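Local structure of signal transduction histidine-protein kinase/phosphatase mprB (Mycobacterium hassiacum, 6BLK) at residues 9-12 with 13-17. The protein probably autophosphorylates on a histidine with ATP as the sensor kinase of a two-component system, of which this is the ATP-binding catalytic domain. Sequence-based numbering, arbitrary orientation.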
loop_
_atom_site.group_PDB
_atom_site.type_symbol
_atom_site.label_atom_id
_atom_site.label_comp_id
_atom_site.label_asym_id
_atom_site.label_seq_id
_atom_site.Cartn_x
_atom_site.Cartn_y
_atom_site.Cartn_z
ATOM N N VAL A 9 -11.406 -13.528 -1.846
ATOM C CA VAL A 9 -10.364 -13.042 -0.931
ATOM C C VAL A 9 -10.974 -12.007 0.017
ATOM O O VAL A 9 -11.475 -10.966 -0.430
ATOM C CB VAL A 9 -9.168 -12.433 -1.685
ATOM C CG1 VAL A 9 -8.159 -11.913 -0.715
ATOM C CG2 VAL A 9 -8.500 -13.460 -2.588
ATOM N N ASP A 10 -10.901 -12.274 1.323
ATOM C CA ASP A 10 -11.360 -11.340 2.360
ATOM C C ASP A 10 -10.264 -10.308 2.634
ATOM O O ASP A 10 -9.220 -10.634 3.182
ATOM C CB ASP A 10 -11.706 -12.162 3.604
ATOM C CG ASP A 10 -12.178 -11.347 4.762
ATOM O OD1 ASP A 10 -11.972 -10.127 4.790
ATOM O OD2 ASP A 10 -12.740 -11.969 5.691
ATOM N N MET A 11 -10.482 -9.054 2.235
ATOM C CA MET A 11 -9.417 -8.078 2.335
ATOM C C MET A 11 -9.138 -7.691 3.780
ATOM O O MET A 11 -8.028 -7.241 4.075
ATOM C CB MET A 11 -9.734 -6.818 1.520
ATOM C CG MET A 11 -9.633 -6.997 0.010
ATOM S SD MET A 11 -7.974 -7.531 -0.545
ATOM C CE MET A 11 -6.913 -6.231 -0.003
ATOM N N THR A 12 -10.107 -7.891 4.678
ATOM C CA THR A 12 -9.845 -7.643 6.091
ATOM C C THR A 12 -8.787 -8.603 6.602
ATOM O O THR A 12 -7.887 -8.205 7.346
ATOM C CB THR A 12 -11.125 -7.767 6.902
ATOM O OG1 THR A 12 -12.114 -6.864 6.398
ATOM C CG2 THR A 12 -10.845 -7.475 8.367
ATOM N N GLU A 13 -8.858 -9.867 6.194
ATOM C CA GLU A 13 -7.853 -10.815 6.655
ATOM C C GLU A 13 -6.505 -10.545 6.000
ATOM O O GLU A 13 -5.467 -10.642 6.662
ATOM C CB GLU A 13 -8.320 -12.245 6.394
ATOM C CG GLU A 13 -9.625 -12.645 7.081
ATOM C CD GLU A 13 -9.403 -13.523 8.296
ATOM O OE1 GLU A 13 -8.292 -13.475 8.874
ATOM O OE2 GLU A 13 -10.337 -14.273 8.664
ATOM N N VAL A 14 -6.496 -10.199 4.707
ATOM C CA VAL A 14 -5.253 -9.895 4.016
ATOM C C VAL A 14 -4.529 -8.753 4.709
ATOM O O VAL A 14 -3.326 -8.830 4.987
ATOM C CB VAL A 14 -5.538 -9.572 2.540
ATOM C CG1 VAL A 14 -4.322 -8.986 1.873
ATOM C CG2 VAL A 14 -5.979 -10.831 1.837
ATOM N N ILE A 15 -5.255 -7.681 5.007
ATOM C CA ILE A 15 -4.632 -6.526 5.644
ATOM C C ILE A 15 -4.186 -6.871 7.056
ATOM O O ILE A 15 -3.095 -6.476 7.474
ATOM C CB ILE A 15 -5.593 -5.333 5.609
ATOM C CG1 ILE A 15 -5.863 -4.949 4.154
ATOM C CG2 ILE A 15 -5.020 -4.191 6.408
ATOM C CD1 ILE A 15 -7.033 -4.019 3.971
ATOM N N ASP A 16 -4.996 -7.629 7.801
ATOM C CA ASP A 16 -4.620 -7.984 9.175
ATOM C C ASP A 16 -3.348 -8.828 9.200
ATOM O O ASP A 16 -2.478 -8.623 10.059
ATOM C CB ASP A 16 -5.761 -8.730 9.862
ATOM C CG ASP A 16 -5.415 -9.154 11.293
ATOM O OD1 ASP A 16 -4.387 -8.684 11.832
ATOM O OD2 ASP A 16 -6.165 -9.965 11.878
ATOM N N ARG A 17 -3.226 -9.785 8.270
ATOM C CA ARG A 17 -2.010 -10.590 8.177
ATOM C C ARG A 17 -0.813 -9.724 7.830
ATOM O O ARG A 17 0.258 -9.850 8.436
ATOM C CB ARG A 17 -2.161 -11.699 7.133
ATOM C CG ARG A 17 -3.152 -12.774 7.461
ATOM C CD ARG A 17 -3.253 -13.789 6.301
ATOM N NE ARG A 17 -4.321 -14.768 6.506
ATOM C CZ ARG A 17 -4.195 -15.889 7.214
ATOM N NH1 ARG A 17 -3.043 -16.191 7.798
ATOM N NH2 ARG A 17 -5.228 -16.713 7.340
#
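The Asp10 carboxylate, at the N-cap of helix 11-25, meets the backbone of Glu13. Asp10 OD1 accepts two weak bonds, from Thr12 N at 2.9 Å and from Glu13 N at 3.4 Å. CG of Asp10 stands anti to the backbone N (chi1 179°), which turns OD1 to these two amides. Glu13 N also bonds weakly to Asp10 O. Asp10 OD2 lies 3.5 Å from Glu13 CG, and the two carboxylate planes stand 82° apart. Asp10 O starts the helical ladder, accepting from Val14 N at 3.2 Å. Ile15 N to Met11 O and Asp16 N to Thr12 O continue it. On the buried side Val9 CG1 meets Val14 CG2 at 3.5 Å, and Met11 CE comes to 4.2 Å from Val14 CG1. Outward, Val9 and Met11 pack on Leu47 of helix 44-60, while Ile15 rests on Val70 and Leu72 of strand 67-76. Backbone bonds of Val9 with Val40 and Met11 with Trp38 tie the strand-to-helix junction to strand 30-40. The helix thus packs on the mixed sheet of the ATPase domain, away from the nucleotide. The helix N-terminus should favour a charged Asp10, whereas Glu13 OE2, 4.5 Å from Asp10 OD2, probably offsets part of that benefit.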